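Side-chain contacts in inositol monophosphatase family protein (Staphylococcus aureus, PDB 5I3S), which probably hydrolyses the phosphate ester of inositol monophosphate or a related small sugar phosphate: residues Glu166-Ile171 and Met200-Gln205; Ser224-Glu229 and Asp260-Leu265. One frame throughout, in Å; residues are numbered along the deposited sequence.

Contact 1 of 2, residues Glu166-Ile171 and Met200-Gln205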
ATOM      1  N   GLU A 166      21.941   4.322  -0.304  1.00 31.01           N
ATOM      2  CA  GLU A 166      22.795   3.411  -1.060  1.00 34.77           C
ATOM      3  C   GLU A 166      22.682   2.003  -0.527  1.00 34.04           C
ATOM      4  O   GLU A 166      22.578   1.040  -1.291  1.00 40.13           O
ATOM      5  CB  GLU A 166      24.277   3.851  -1.068  1.00 39.96           C
ATOM      6  CG  GLU A 166      24.675   4.768  -2.217  1.00 46.24           C
ATOM      7  CD  GLU A 166      24.460   4.143  -3.595  1.00 50.55           C
ATOM      8  OE1 GLU A 166      23.580   4.626  -4.347  1.00 52.98           O
ATOM      9  OE2 GLU A 166      25.158   3.165  -3.928  1.00 55.16           O
ATOM     10  N   ILE A 167      22.640   1.908   0.791  1.00 30.72           N
ATOM     11  CA  ILE A 167      22.478   0.643   1.490  1.00 28.00           C
ATOM     12  C   ILE A 167      21.135  -0.005   1.200  1.00 27.17           C
ATOM     13  O   ILE A 167      21.111  -1.165   0.800  1.00 28.21           O
ATOM     14  CB  ILE A 167      22.713   0.845   2.991  1.00 27.22           C
ATOM     15  CG1 ILE A 167      24.174   1.298   3.218  1.00 25.50           C
ATOM     16  CG2 ILE A 167      22.422  -0.425   3.746  1.00 26.43           C
ATOM     17  CD1 ILE A 167      24.411   1.946   4.566  1.00 26.02           C
ATOM     18  N   PHE A 168      20.022   0.720   1.315  1.00 25.36           N
ATOM     19  CA  PHE A 168      18.730   0.104   0.938  1.00 26.36           C
ATOM     20  C   PHE A 168      18.557  -0.185  -0.583  1.00 28.26           C
ATOM     21  O   PHE A 168      17.742  -1.055  -0.970  1.00 25.21           O
ATOM     22  CB  PHE A 168      17.514   0.897   1.469  1.00 26.57           C
ATOM     23  CG  PHE A 168      17.245   0.764   2.965  1.00 25.44           C
ATOM     24  CD1 PHE A 168      17.223  -0.466   3.601  1.00 26.05           C
ATOM     25  CD2 PHE A 168      16.862   1.890   3.710  1.00 26.46           C
ATOM     26  CE1 PHE A 168      16.894  -0.566   4.957  1.00 24.81           C
ATOM     27  CE2 PHE A 168      16.546   1.793   5.063  1.00 24.22           C
ATOM     28  CZ  PHE A 168      16.576   0.566   5.683  1.00 23.53           C
ATOM     29  N   LYS A 169      19.327   0.491  -1.451  1.00 32.05           N
ATOM     30  CA  LYS A 169      19.187   0.303  -2.914  1.00 31.32           C
ATOM     31  C   LYS A 169      19.436  -1.114  -3.372  1.00 28.48           C
ATOM     32  O   LYS A 169      18.707  -1.614  -4.209  1.00 25.72           O
ATOM     33  CB  LYS A 169      20.094   1.238  -3.726  1.00 38.01           C
ATOM     34  CG  LYS A 169      19.343   2.359  -4.451  1.00 43.99           C
ATOM     35  CD  LYS A 169      19.308   3.690  -3.704  1.00 47.19           C
ATOM     36  CE  LYS A 169      19.117   4.869  -4.638  1.00 49.28           C
ATOM     37  NZ  LYS A 169      20.432   5.261  -5.206  1.00 55.66           N
ATOM     38  N   GLU A 170      20.460  -1.759  -2.824  1.00 27.04           N
ATOM     39  CA  GLU A 170      20.813  -3.120  -3.205  0.75 25.59           C
ATOM     40  C   GLU A 170      19.696  -4.086  -2.794  1.00 25.26           C
ATOM     41  O   GLU A 170      19.270  -4.918  -3.579  1.00 24.75           O
ATOM     42  CB  GLU A 170      22.224  -3.519  -2.668  1.00 26.68           C
ATOM     43  CG  GLU A 170      23.399  -3.052  -3.560  1.00 24.42           C
ATOM     44  N   ILE A 171      19.137  -3.920  -1.602  1.00 24.92           N
ATOM     45  CA  ILE A 171      18.127  -4.843  -1.176  1.00 24.56           C
ATOM     46  C   ILE A 171      16.833  -4.634  -2.018  1.00 24.55           C
ATOM     47  O   ILE A 171      16.162  -5.601  -2.354  1.00 23.33           O
ATOM     48  CB  ILE A 171      17.940  -4.923   0.360  1.00 26.52           C
ATOM     49  CG1 ILE A 171      16.566  -4.550   0.800  1.00 26.39           C
ATOM     50  CG2 ILE A 171      18.989  -4.187   1.191  1.00 29.85           C
ATOM     51  CD1 ILE A 171      15.700  -5.782   0.873  1.00 27.37           C
ATOM     52  N   MET A 200      11.033  -2.840   6.493  1.00 17.40           N
ATOM     53  CA  MET A 200      12.123  -2.186   7.149  1.00 17.71           C
ATOM     54  C   MET A 200      11.903  -0.663   7.163  1.00 18.35           C
ATOM     55  O   MET A 200      11.188  -0.067   6.290  1.00 18.64           O
ATOM     56  CB  MET A 200      13.469  -2.595   6.479  1.00 19.14           C
ATOM     57  CG  MET A 200      13.569  -2.185   5.010  1.00 19.52           C
ATOM     58  SD  MET A 200      14.519  -3.279   3.935  1.00 21.50           S
ATOM     59  CE  MET A 200      13.392  -4.642   3.792  1.00 22.45           C
ATOM     60  N   THR A 201      12.502  -0.043   8.178  1.00 16.96           N
ATOM     61  CA  THR A 201      12.534   1.405   8.305  1.00 16.87           C
ATOM     62  C   THR A 201      13.676   1.732   9.251  1.00 17.48           C
ATOM     63  O   THR A 201      13.949   0.948  10.155  1.00 17.91           O
ATOM     64  CB  THR A 201      11.214   2.019   8.855  1.00 15.84           C
ATOM     65  OG1 THR A 201      11.395   3.417   9.171  1.00 16.18           O
ATOM     66  CG2 THR A 201      10.720   1.309  10.142  1.00 15.77           C
ATOM     67  N   PRO A 202      14.318   2.897   9.064  1.00 17.83           N
ATOM     68  CA  PRO A 202      15.390   3.324   9.982  1.00 17.71           C
ATOM     69  C   PRO A 202      14.917   3.805  11.328  1.00 19.42           C
ATOM     70  O   PRO A 202      15.749   3.954  12.202  1.00 21.31           O
ATOM     71  CB  PRO A 202      16.023   4.513   9.260  1.00 18.13           C
ATOM     72  CG  PRO A 202      14.950   4.965   8.257  1.00 18.48           C
ATOM     73  CD  PRO A 202      14.247   3.732   7.846  1.00 17.20           C
ATOM     74  N   ARG A 203      13.626   4.074  11.538  1.00 19.80           N
ATOM     75  CA  ARG A 203      13.200   4.709  12.793  1.00 19.41           C
ATOM     76  C   ARG A 203      11.762   4.361  13.124  1.00 19.98           C
ATOM     77  O   ARG A 203      10.889   4.620  12.327  1.00 19.01           O
ATOM     78  CB  ARG A 203      13.298   6.247  12.702  1.00 19.83           C
ATOM     79  N   LEU A 204      11.526   3.840  14.328  1.00 20.31           N
ATOM     80  CA  LEU A 204      10.198   3.629  14.839  1.00 22.60           C
ATOM     81  C   LEU A 204      10.160   3.741  16.357  1.00 23.55           C
ATOM     82  O   LEU A 204      11.042   3.213  17.047  1.00 26.07           O
ATOM     83  CB  LEU A 204       9.798   2.223  14.489  1.00 24.90           C
ATOM     84  CG  LEU A 204       8.442   1.928  13.958  1.00 26.81           C
ATOM     85  CD1 LEU A 204       8.103   2.901  12.833  1.00 26.14           C
ATOM     86  CD2 LEU A 204       8.396   0.446  13.540  1.00 25.98           C
ATOM     87  N   GLN A 205       9.114   4.367  16.869  1.00 20.89           N
ATOM     88  CA  GLN A 205       8.858   4.398  18.266  1.00 20.96           C
ATOM     89  C   GLN A 205       8.278   3.075  18.791  1.00 20.77           C
ATOM     90  O   GLN A 205       7.626   2.352  18.040  1.00 18.38           O
ATOM     91  CB  GLN A 205       7.892   5.546  18.531  1.00 23.57           C
ATOM     92  CG  GLN A 205       8.511   6.909  18.201  1.00 24.13           C
ATOM     93  CD  GLN A 205       9.560   7.344  19.241  1.00 26.27           C
ATOM     94  OE1 GLN A 205       9.866   6.634  20.214  1.00 27.21           O
ATOM     95  NE2 GLN A 205      10.068   8.545  19.067  1.00 28.33           N
TER
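The ring of F168 meets P202 and M200 with different parts. P202 sits at the edge, near the ring plane, with CD 4.1 Å from F168 CE2. M200 comes in obliquely on the CE1 side, and its CG lies 3.7 Å from F168 CE1. The sulfur follows: M200 SD is 4.6 Å from the ring centroid and 51° off the ring normal. This is a Met-aromatic contact of slanted geometry. M200 and F168 run past each other in opposite directions. CG of M200 stands between its own N and C (chi1 62°), and the chain then bends at chi2 and chi3. The methyl is thereby brought to I171, with CE 3.9 Å from I171 CD1, tip to tip.

The contact lays helix 164-174 on the five-stranded sheet of the sugar phosphatase fold. M200 belongs to the middle strand, 198-201, and the chain turns a corner at P202. I152 on the next strand touches both M200 and I171, and I154 touches F168. At the corner, W158 from a loop packs on P202.

Contact 2 of 2, residues Ser224-Glu229 and Asp260-Leu265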
ATOM      1  N   SER A 224      14.578  -7.666  14.336  1.00 17.68           N
ATOM      2  CA  SER A 224      15.728  -7.049  14.882  1.00 16.68           C
ATOM      3  C   SER A 224      15.712  -5.586  14.431  1.00 17.32           C
ATOM      4  O   SER A 224      14.802  -5.164  13.740  1.00 16.39           O
ATOM      5  CB  SER A 224      16.983  -7.720  14.330  1.00 14.83           C
ATOM      6  OG  SER A 224      17.133  -7.430  12.952  1.00 14.01           O
ATOM      7  N   ASN A 225      16.742  -4.840  14.828  1.00 17.34           N
ATOM      8  CA  ASN A 225      17.026  -3.558  14.237  1.00 17.08           C
ATOM      9  C   ASN A 225      17.957  -3.829  13.073  1.00 17.73           C
ATOM     10  O   ASN A 225      18.197  -5.019  12.726  1.00 16.55           O
ATOM     11  CB  ASN A 225      17.570  -2.582  15.284  1.00 16.99           C
ATOM     12  CG  ASN A 225      19.005  -2.818  15.670  1.00 16.25           C
ATOM     13  OD1 ASN A 225      19.671  -3.753  15.263  1.00 17.83           O
ATOM     14  ND2 ASN A 225      19.490  -1.937  16.482  1.00 18.27           N
ATOM     15  N   LEU A 226      18.444  -2.745  12.441  1.00 17.90           N
ATOM     16  CA  LEU A 226      19.272  -2.877  11.250  1.00 16.68           C
ATOM     17  C   LEU A 226      20.672  -3.423  11.515  1.00 16.67           C
ATOM     18  O   LEU A 226      21.346  -3.847  10.565  1.00 14.99           O
ATOM     19  CB  LEU A 226      19.353  -1.570  10.488  1.00 16.52           C
ATOM     20  CG  LEU A 226      18.020  -1.067   9.867  1.00 17.67           C
ATOM     21  CD1 LEU A 226      18.211   0.330   9.306  1.00 16.41           C
ATOM     22  CD2 LEU A 226      17.420  -1.981   8.808  1.00 17.00           C
ATOM     23  N   LEU A 227      21.099  -3.408  12.790  1.00 16.94           N
ATOM     24  CA  LEU A 227      22.373  -3.988  13.204  1.00 17.64           C
ATOM     25  C   LEU A 227      22.193  -5.430  13.708  1.00 18.65           C
ATOM     26  O   LEU A 227      23.132  -5.975  14.274  1.00 19.76           O
ATOM     27  CB  LEU A 227      22.962  -3.152  14.326  1.00 17.59           C
ATOM     28  CG  LEU A 227      23.091  -1.679  13.982  1.00 19.19           C
ATOM     29  CD1 LEU A 227      23.620  -0.850  15.161  1.00 19.52           C
ATOM     30  CD2 LEU A 227      23.979  -1.532  12.755  1.00 19.71           C
ATOM     31  N   GLY A 228      20.987  -6.000  13.586  1.00 18.01           N
ATOM     32  CA  GLY A 228      20.665  -7.324  14.123  1.00 17.96           C
ATOM     33  C   GLY A 228      20.439  -7.414  15.633  1.00 18.48           C
ATOM     34  O   GLY A 228      20.449  -8.502  16.182  1.00 17.57           O
ATOM     35  N   GLU A 229      20.267  -6.274  16.307  1.00 18.73           N
ATOM     36  CA  GLU A 229      20.093  -6.262  17.749  1.00 18.31           C
ATOM     37  C   GLU A 229      18.610  -6.434  18.056  1.00 20.33           C
ATOM     38  O   GLU A 229      17.761  -5.997  17.293  1.00 19.75           O
ATOM     39  CB  GLU A 229      20.590  -4.936  18.362  1.00 17.40           C
ATOM     40  CG  GLU A 229      21.990  -4.495  17.933  1.00 16.66           C
ATOM     41  CD  GLU A 229      22.347  -3.046  18.299  1.00 16.85           C
ATOM     42  OE1 GLU A 229      23.535  -2.683  18.248  1.00 18.04           O
ATOM     43  OE2 GLU A 229      21.485  -2.236  18.644  1.00 15.72           O
ATOM     44  N   ASP A 260      29.391  -0.747   9.659  1.00 26.12           N
ATOM     45  CA  ASP A 260      30.025   0.451  10.299  1.00 27.24           C
ATOM     46  C   ASP A 260      29.269   1.759   9.952  1.00 24.91           C
ATOM     47  O   ASP A 260      29.029   2.592  10.809  1.00 26.82           O
ATOM     48  CB  ASP A 260      31.515   0.560   9.917  1.00 27.52           C
ATOM     49  CG  ASP A 260      32.389  -0.554  10.523  1.00 29.30           C
ATOM     50  OD1 ASP A 260      33.258  -1.052   9.783  1.00 31.53           O
ATOM     51  OD2 ASP A 260      32.238  -0.938  11.717  1.00 31.20           O
ATOM     52  N   ALA A 261      28.856   1.882   8.702  1.00 21.67           N
ATOM     53  CA  ALA A 261      28.021   2.972   8.255  1.00 21.29           C
ATOM     54  C   ALA A 261      26.650   2.944   8.947  1.00 21.97           C
ATOM     55  O   ALA A 261      26.172   3.996   9.395  1.00 22.75           O
ATOM     56  CB  ALA A 261      27.896   2.938   6.735  1.00 20.54           C
ATOM     57  N   LEU A 262      26.027   1.761   9.073  1.00 21.42           N
ATOM     58  CA  LEU A 262      24.779   1.662   9.834  1.00 23.00           C
ATOM     59  C   LEU A 262      24.995   1.991  11.314  1.00 23.41           C
ATOM     60  O   LEU A 262      24.136   2.683  11.929  1.00 21.38           O
ATOM     61  CB  LEU A 262      24.128   0.277   9.712  1.00 24.02           C
ATOM     62  CG  LEU A 262      23.512  -0.056   8.359  1.00 24.66           C
ATOM     63  CD1 LEU A 262      23.285  -1.551   8.261  1.00 25.02           C
ATOM     64  CD2 LEU A 262      22.204   0.676   8.179  1.00 24.76           C
ATOM     65  N   ILE A 263      26.135   1.561  11.898  1.00 22.47           N
ATOM     66  CA  ILE A 263      26.406   1.945  13.327  1.00 23.48           C
ATOM     67  C   ILE A 263      26.459   3.447  13.493  1.00 22.56           C
ATOM     68  O   ILE A 263      25.876   4.009  14.449  1.00 20.44           O
ATOM     69  CB  ILE A 263      27.698   1.312  13.909  1.00 23.51           C
ATOM     70  CG1 ILE A 263      27.488  -0.201  14.127  1.00 22.89           C
ATOM     71  CG2 ILE A 263      28.119   1.967  15.202  1.00 21.94           C
ATOM     72  CD1 ILE A 263      28.778  -0.946  13.921  1.00 23.38           C
ATOM     73  N   GLN A 264      27.140   4.098  12.555  1.00 23.64           N
ATOM     74  CA  GLN A 264      27.314   5.532  12.647  1.00 27.77           C
ATOM     75  C   GLN A 264      25.951   6.242  12.536  1.00 28.26           C
ATOM     76  O   GLN A 264      25.659   7.093  13.344  1.00 25.82           O
ATOM     77  CB  GLN A 264      28.300   6.057  11.612  1.00 31.64           C
ATOM     78  CG  GLN A 264      28.329   7.583  11.568  1.00 36.39           C
ATOM     79  CD  GLN A 264      29.658   8.125  11.082  1.00 46.43           C
ATOM     80  OE1 GLN A 264      30.710   7.879  11.701  1.00 53.45           O
ATOM     81  NE2 GLN A 264      29.628   8.872   9.972  1.00 48.09           N
ATOM     82  N   LEU A 265      25.138   5.872  11.538  1.00 30.30           N
ATOM     83  CA  LEU A 265      23.757   6.374  11.419  1.00 29.51           C
ATOM     84  C   LEU A 265      22.980   6.189  12.697  1.00 28.53           C
ATOM     85  O   LEU A 265      22.384   7.152  13.262  1.00 28.76           O
ATOM     86  CB  LEU A 265      23.013   5.667  10.289  1.00 29.48           C
ATOM     87  CG  LEU A 265      23.455   5.998   8.859  1.00 29.66           C
ATOM     88  CD1 LEU A 265      22.543   5.241   7.934  1.00 29.98           C
ATOM     89  CD2 LEU A 265      23.414   7.495   8.550  1.00 31.33           C
TER
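L227 makes the nearest approach to helix 259-270, against L262 and I263. The bond to its CB points neither at the helix nor away from it; the far end of the side chain does the touching. CG lies beside the backbone N (chi1 -54°), which turns the branch with both methyls to the helix. CD2 goes deepest. It is 3.5 Å from L262 CB and 3.9 Å from I263 N, so it rests on the helix backbone as well as on side chains. Of residues 260-265, CD1 meets I263, 4.1 Å from its CG1. H266 of the same helix is a further neighbour of L227. L227 and L262 pass in opposite directions, while L227 and I263 cross at about a right angle. L226 adds a second point of contact. Its CD1 is 4.2 Å from L262 CD2, and its carbonyl O is 3.8 Å from L262 CD1.

The two leucines are the middle residues of a type I turn, N225-G228, between strands 222-224 and 237-242. N225 OD1 accepts from L227 N (2.9 Å), which makes an Asx turn, and from E229 N (2.8 Å). The two donors approach from opposite faces of the amide plane. N225 ND2 bonds to E229 OE2, met from above the carboxylate plane, and to N237 OD1. N225 O receives G228 N and also S224 OG, the latter in the carbonyl plane on a lone pair. G228 closes the turn with positive phi.

Between loop and helix the attraction is thus apolar, buried at L226 and L262, partly exposed at L227 and exposed at I263. The hydrogen bonds lie on the loop side, within the turn and from it to strand 237-242 (N237, S238). They fix the turn's backbone, and so the place from which L226 and L227 reach the helix.

In the fold
Both segments of contact 1 come earlier in the chain than those of contact 2, yet the centres are about 10 Å apart and side chains of the two meet. L226 CD1 of contact 2 packs 4.0 Å from F168 CZ and 4.2 Å from P202 CA. I167 CD1 lies 4.2 Å from A261 CB, so helices 164-174 and 259-270 also meet. Contact 1 lies against strand 198-201 of the five-stranded sheet; contact 2 starts where edge strand 222-224 of the same sheet ends. Helix 244-255 borders both, with L255 touching I167, L226 and L262. The two contacts thus form one continuous apolar layer. At contact 1, K169 also packs on L159 of the second subunit.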